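Local coordinates for putative uncharacterized protein (PDB 4KTB) that is of unknown function but belongs to the NUDIX hydrolase clan and possibly acts as an asymmetric diadenosine tetraphosphate hydrolase, at residues Q110-F118 against Q176-H186. Numbering follows the deposited sequence. Where two conformers were deposited one is given.
Sequences QPFTVAEYF and QDMLLKQALAH
One face of the His-186 imidazole is covered by the CB of Phe-112, a CH-pi contact 3.5 Å from the ring centroid and 15° off the normal, while the two rings, tilted 25° to each other, are too far offset for much stacking. The Phe-112 ring has Gln-182 CB in its plane at the edge, 3.7 Å from Phe-112 CE1, and its CZ reaches Ala-183 CB at 3.5 Å and Leu-179 CD1. With chi1 at 81° the ring is carried back over its own main chain and onto the helix backbone, bringing Phe-112 CE1 within 3.4 Å of Ala-183 N. An alanine in place of Phe-112 would keep the CB over the imidazole but would probably open a gap between Leu-179, Gln-182 and Ala-183. Leu-179 divides its two methyls: CD1 also meets Thr-113 CG2 at 3.6 Å, whereas CD2 lies 3.5 Å from Tyr-117 OH and faces Ala-115 CB. The Tyr-117 hydroxyl is hydrogen-bonded to Asp-43, and Gln-176 CG approaches the edge of its ring. A water links Thr-113 OG1 and Val-114 O to Gln-182 NE2, its bond from NE2 being 2.7 Å long. Helix 176-186 packs almost antiparallel to strand 113-118, their axes 10.2 Å apart, against a mixed sheet where 133-141 pairs with that strand and Phe-126 touches Ala-115, Leu-179 and Gln-182, consistent with a Nudix alpha/beta/alpha sandwich.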
ATOM      1  N   GLN A 110       3.386  -6.665  -0.921  1.00  5.99           N
ATOM      2  CA  GLN A 110       2.757  -5.794   0.060  1.00  7.63           C
ATOM      3  C   GLN A 110       1.339  -6.252   0.386  1.00  9.25           C
ATOM      4  O   GLN A 110       0.470  -6.221  -0.474  1.00 11.68           O
ATOM      5  CB  GLN A 110       2.685  -4.354  -0.444  1.00  8.58           C
ATOM      6  CG  GLN A 110       2.127  -3.397   0.612  1.00  6.94           C
ATOM      7  CD  GLN A 110       1.985  -1.983   0.098  1.00 13.97           C
ATOM      8  OE1 GLN A 110       1.571  -1.770  -1.044  1.00 17.23           O
ATOM      9  NE2 GLN A 110       2.333  -1.007   0.930  1.00 11.79           N
ATOM     10  N   PRO A 111       1.090  -6.658   1.639  1.00  6.88           N
ATOM     11  CA  PRO A 111      -0.287  -7.070   1.916  1.00  9.05           C
ATOM     12  C   PRO A 111      -1.162  -5.857   2.081  1.00  7.33           C
ATOM     13  O   PRO A 111      -0.657  -4.749   2.200  1.00  5.45           O
ATOM     14  CB  PRO A 111      -0.171  -7.804   3.249  1.00  7.37           C
ATOM     15  CG  PRO A 111       0.958  -7.106   3.941  1.00  4.59           C
ATOM     16  CD  PRO A 111       1.942  -6.732   2.837  1.00  5.80           C
ATOM     17  N   PHE A 112      -2.467  -6.053   2.096  1.00  7.90           N
ATOM     18  CA  PHE A 112      -3.314  -4.918   2.346  1.00  9.43           C
ATOM     19  C   PHE A 112      -3.307  -4.598   3.836  1.00 10.96           C
ATOM     20  O   PHE A 112      -3.649  -3.490   4.241  1.00  7.27           O
ATOM     21  CB  PHE A 112      -4.717  -5.142   1.788  1.00 14.60           C
ATOM     22  CG  PHE A 112      -5.603  -5.974   2.662  1.00 18.74           C
ATOM     23  CD1 PHE A 112      -6.339  -5.396   3.688  1.00 19.06           C
ATOM     24  CD2 PHE A 112      -5.739  -7.327   2.428  1.00 19.73           C
ATOM     25  CE1 PHE A 112      -7.165  -6.161   4.479  1.00 21.49           C
ATOM     26  CE2 PHE A 112      -6.567  -8.097   3.216  1.00 21.23           C
ATOM     27  CZ  PHE A 112      -7.281  -7.514   4.242  1.00 20.56           C
ATOM     28  N   THR A 113      -2.909  -5.561   4.655  1.00  5.25           N
ATOM     29  CA  THR A 113      -2.757  -5.309   6.087  1.00  6.20           C
ATOM     30  C   THR A 113      -1.974  -6.428   6.698  1.00  8.64           C
ATOM     31  O   THR A 113      -1.637  -7.395   6.032  1.00  8.56           O
ATOM     32  CB  THR A 113      -4.102  -5.227   6.861  1.00  8.29           C
ATOM     33  OG1 THR A 113      -3.867  -4.674   8.155  1.00  8.42           O
ATOM     34  CG2 THR A 113      -4.680  -6.603   7.079  1.00  9.51           C
ATOM     35  N   VAL A 114      -1.677  -6.271   7.976  1.00 12.29           N
ATOM     36  CA  VAL A 114      -1.119  -7.337   8.763  1.00  6.43           C
ATOM     37  C   VAL A 114      -2.051  -7.575   9.938  1.00  4.74           C
ATOM     38  O   VAL A 114      -2.359  -6.661  10.688  1.00 19.11           O
ATOM     39  CB  VAL A 114       0.272  -7.003   9.257  1.00  4.31           C
ATOM     40  CG1 VAL A 114       0.784  -8.121  10.139  1.00  4.24           C
ATOM     41  CG2 VAL A 114       1.222  -6.774   8.077  1.00  4.21           C
ATOM     42  N   ALA A 115      -2.517  -8.811  10.069  1.00  4.84           N
ATOM     43  CA  ALA A 115      -3.457  -9.185  11.123  1.00  5.23           C
ATOM     44  C   ALA A 115      -2.698  -9.967  12.187  1.00 11.16           C
ATOM     45  O   ALA A 115      -2.154 -11.049  11.910  1.00 12.10           O
ATOM     46  CB  ALA A 115      -4.575 -10.031  10.567  1.00  8.32           C
ATOM     47  N   GLU A 116      -2.676  -9.432  13.399  1.00  5.45           N
ATOM     48  CA  GLU A 116      -1.888 -10.014  14.452  1.00  5.54           C
ATOM     49  C   GLU A 116      -2.801 -10.726  15.426  1.00  6.15           C
ATOM     50  O   GLU A 116      -3.369 -10.117  16.326  1.00 10.48           O
ATOM     51  CB  GLU A 116      -1.067  -8.912  15.106  1.00  5.46           C
ATOM     52  CG  GLU A 116      -0.311  -8.109  14.062  1.00  6.47           C
ATOM     53  CD  GLU A 116       0.461  -6.918  14.614  1.00 10.23           C
ATOM     54  OE1 GLU A 116       0.545  -5.899  13.901  1.00 10.66           O
ATOM     55  OE2 GLU A 116       1.005  -6.997  15.737  1.00  6.75           O
ATOM     56  N   TYR A 117      -2.960 -12.020  15.198  1.00  6.65           N
ATOM     57  CA  TYR A 117      -3.795 -12.848  16.039  1.00  6.97           C
ATOM     58  C   TYR A 117      -3.044 -13.157  17.310  1.00 11.20           C
ATOM     59  O   TYR A 117      -2.036 -13.867  17.285  1.00  8.06           O
ATOM     60  CB  TYR A 117      -4.140 -14.161  15.342  1.00  7.10           C
ATOM     61  CG  TYR A 117      -4.862 -14.056  14.012  1.00 12.93           C
ATOM     62  CD1 TYR A 117      -4.148 -13.951  12.818  1.00 11.50           C
ATOM     63  CD2 TYR A 117      -6.250 -14.121  13.944  1.00 12.51           C
ATOM     64  CE1 TYR A 117      -4.794 -13.884  11.605  1.00 13.76           C
ATOM     65  CE2 TYR A 117      -6.910 -14.048  12.738  1.00 12.33           C
ATOM     66  CZ  TYR A 117      -6.176 -13.931  11.573  1.00 15.10           C
ATOM     67  OH  TYR A 117      -6.817 -13.867  10.365  1.00 18.21           O
ATOM     68  N   PHE A 118      -3.555 -12.641  18.422  1.00 15.22           N
ATOM     69  CA  PHE A 118      -2.941 -12.865  19.729  1.00 16.88           C
ATOM     70  C   PHE A 118      -3.552 -14.046  20.456  1.00 17.22           C
ATOM     71  O   PHE A 118      -4.728 -14.353  20.284  1.00 21.32           O
ATOM     72  CB  PHE A 118      -3.032 -11.607  20.597  1.00 15.16           C
ATOM     73  CG  PHE A 118      -1.786 -10.752  20.561  1.00 17.59           C
ATOM     74  CD1 PHE A 118      -1.324 -10.215  19.362  1.00 14.79           C
ATOM     75  CD2 PHE A 118      -1.076 -10.478  21.723  1.00 21.46           C
ATOM     76  CE1 PHE A 118      -0.158  -9.419  19.315  1.00 16.70           C
ATOM     77  CE2 PHE A 118       0.091  -9.685  21.681  1.00 22.39           C
ATOM     78  CZ  PHE A 118       0.543  -9.156  20.474  1.00 18.33           C
ATOM     79  N   GLN A 176     -11.752 -12.480  12.271  1.00 10.75           N
ATOM     80  CA  GLN A 176     -11.700 -12.532  10.816  1.00 10.33           C
ATOM     81  C   GLN A 176     -12.837 -11.761  10.160  1.00 14.37           C
ATOM     82  O   GLN A 176     -12.750 -11.394   8.988  1.00 14.58           O
ATOM     83  CB  GLN A 176     -11.685 -13.972  10.317  1.00 10.35           C
ATOM     84  CG  GLN A 176     -10.362 -14.692  10.549  1.00 23.06           C
ATOM     85  CD  GLN A 176     -10.007 -15.660   9.433  1.00 18.91           C
ATOM     86  OE1 GLN A 176      -8.881 -15.647   8.923  1.00 15.50           O
ATOM     87  NE2 GLN A 176     -10.960 -16.512   9.054  1.00 13.73           N
ATOM     88  N   ASP A 177     -13.911 -11.521  10.905  1.00 11.72           N
ATOM     89  CA  ASP A 177     -14.981 -10.693  10.370  1.00 12.73           C
ATOM     90  C   ASP A 177     -14.432  -9.298  10.135  1.00 12.61           C
ATOM     91  O   ASP A 177     -14.733  -8.668   9.128  1.00 16.57           O
ATOM     92  CB  ASP A 177     -16.194 -10.660  11.296  1.00 13.49           C
ATOM     93  CG  ASP A 177     -15.827 -10.359  12.719  1.00 23.29           C
ATOM     94  OD1 ASP A 177     -14.756 -10.817  13.170  1.00 23.09           O
ATOM     95  OD2 ASP A 177     -16.610  -9.666  13.401  1.00 23.46           O
HETATM   96  N   MSE A 178     -13.603  -8.824  11.052  0.62 11.57           N
HETATM   97  CA  MSE A 178     -12.998  -7.511  10.896  0.62 13.37           C
HETATM   98  C   MSE A 178     -11.981  -7.487   9.761  0.62 14.40           C
HETATM   99  O   MSE A 178     -11.915  -6.528   8.988  0.62 15.52           O
HETATM  100  CB  MSE A 178     -12.317  -7.085  12.188  0.62 12.13           C
HETATM  101  CG  MSE A 178     -11.566  -5.779  12.063  0.62 10.90           C
HETATM  102 SE   MSE A 178     -12.660  -4.306  11.377  0.62 20.23          SE
HETATM  103  CE  MSE A 178     -14.205  -4.392  12.588  0.62 20.46           C
ATOM    104  N   LEU A 179     -11.178  -8.541   9.672  1.00 12.63           N
ATOM    105  CA  LEU A 179     -10.191  -8.637   8.601  1.00 13.28           C
ATOM    106  C   LEU A 179     -10.909  -8.610   7.253  1.00 13.95           C
ATOM    107  O   LEU A 179     -10.431  -8.004   6.288  1.00 13.01           O
ATOM    108  CB  LEU A 179      -9.356  -9.907   8.749  1.00 10.59           C
ATOM    109  CG  LEU A 179      -8.267 -10.112   7.698  1.00  7.86           C
ATOM    110  CD1 LEU A 179      -7.351  -8.920   7.639  1.00  7.51           C
ATOM    111  CD2 LEU A 179      -7.476 -11.369   8.021  1.00  7.58           C
ATOM    112  N   LEU A 180     -12.079  -9.237   7.201  1.00  9.87           N
ATOM    113  CA  LEU A 180     -12.883  -9.212   5.992  1.00 12.96           C
ATOM    114  C   LEU A 180     -13.317  -7.778   5.650  1.00 13.59           C
ATOM    115  O   LEU A 180     -13.281  -7.363   4.489  1.00 15.84           O
ATOM    116  CB  LEU A 180     -14.089 -10.134   6.153  1.00 16.00           C
ATOM    117  CG  LEU A 180     -15.202  -9.975   5.127  1.00 11.86           C
ATOM    118  CD1 LEU A 180     -14.689 -10.270   3.726  1.00 11.46           C
ATOM    119  CD2 LEU A 180     -16.366 -10.883   5.499  1.00 12.79           C
ATOM    120  N   LYS A 181     -13.704  -7.020   6.669  1.00 14.28           N
ATOM    121  CA  LYS A 181     -14.113  -5.634   6.472  1.00 15.98           C
ATOM    122  C   LYS A 181     -12.951  -4.761   6.036  1.00 14.06           C
ATOM    123  O   LYS A 181     -13.098  -3.878   5.191  1.00 13.68           O
ATOM    124  CB  LYS A 181     -14.704  -5.069   7.755  1.00 16.77           C
ATOM    125  CG  LYS A 181     -16.026  -5.676   8.144  1.00 18.88           C
ATOM    126  CD  LYS A 181     -16.657  -4.837   9.228  1.00 20.83           C
ATOM    127  CE  LYS A 181     -17.029  -5.692  10.424  1.00 24.48           C
ATOM    128  NZ  LYS A 181     -17.585  -4.892  11.557  1.00 24.32           N
ATOM    129  N   GLN A 182     -11.799  -4.991   6.640  1.00 10.15           N
ATOM    130  CA  GLN A 182     -10.591  -4.320   6.193  1.00 15.94           C
ATOM    131  C   GLN A 182     -10.314  -4.642   4.732  1.00 14.01           C
ATOM    132  O   GLN A 182      -9.879  -3.786   3.984  1.00 11.99           O
ATOM    133  CB  GLN A 182      -9.395  -4.739   7.053  1.00 14.58           C
ATOM    134  CG  GLN A 182      -9.467  -4.262   8.481  1.00 13.30           C
ATOM    135  CD  GLN A 182      -8.351  -4.824   9.330  1.00 11.64           C
ATOM    136  OE1 GLN A 182      -8.555  -5.762  10.101  1.00 11.73           O
ATOM    137  NE2 GLN A 182      -7.153  -4.255   9.185  1.00 14.81           N
ATOM    138  N   ALA A 183     -10.592  -5.878   4.325  1.00 16.56           N
ATOM    139  CA  ALA A 183     -10.312  -6.308   2.955  1.00 15.08           C
ATOM    140  C   ALA A 183     -11.252  -5.611   1.982  1.00 14.04           C
ATOM    141  O   ALA A 183     -10.829  -5.126   0.928  1.00  9.59           O
ATOM    142  CB  ALA A 183     -10.419  -7.835   2.830  1.00 15.05           C
ATOM    143  N   LEU A 184     -12.525  -5.549   2.356  1.00 10.44           N
ATOM    144  CA  LEU A 184     -13.529  -4.836   1.581  1.00 14.54           C
ATOM    145  C   LEU A 184     -13.251  -3.346   1.552  1.00 17.39           C
ATOM    146  O   LEU A 184     -13.428  -2.696   0.522  1.00 19.78           O
ATOM    147  CB  LEU A 184     -14.915  -5.068   2.182  1.00 14.41           C
ATOM    148  CG  LEU A 184     -15.411  -6.495   2.035  1.00 13.80           C
ATOM    149  CD1 LEU A 184     -16.698  -6.671   2.807  1.00 13.33           C
ATOM    150  CD2 LEU A 184     -15.622  -6.815   0.563  1.00 14.71           C
ATOM    151  N   ALA A 185     -12.851  -2.805   2.698  1.00 18.17           N
ATOM    152  CA  ALA A 185     -12.461  -1.408   2.775  1.00 11.42           C
ATOM    153  C   ALA A 185     -11.331  -1.166   1.779  1.00 11.28           C
ATOM    154  O   ALA A 185     -11.408  -0.263   0.968  1.00 11.31           O
ATOM    155  CB  ALA A 185     -12.029  -1.048   4.170  1.00 12.33           C
ATOM    156  N   HIS A 186     -10.289  -1.994   1.839  1.00 11.09           N
ATOM    157  CA  HIS A 186      -9.142  -1.843   0.934  1.00  9.79           C
ATOM    158  C   HIS A 186      -9.590  -1.826  -0.521  1.00 15.30           C
ATOM    159  O   HIS A 186      -9.100  -1.034  -1.316  1.00 15.76           O
ATOM    160  CB  HIS A 186      -8.123  -2.965   1.133  1.00  8.68           C
ATOM    161  CG  HIS A 186      -6.904  -2.834   0.272  1.00 13.84           C
ATOM    162  ND1 HIS A 186      -6.007  -1.790   0.404  1.00 15.45           N
ATOM    163  CD2 HIS A 186      -6.422  -3.612  -0.726  1.00 14.43           C
ATOM    164  CE1 HIS A 186      -5.029  -1.938  -0.470  1.00  7.97           C
ATOM    165  NE2 HIS A 186      -5.255  -3.031  -1.175  1.00 12.92           N
TER
HETATM  166  O   HOH W   1      -4.931  -5.013  10.561  1.00  9.50           O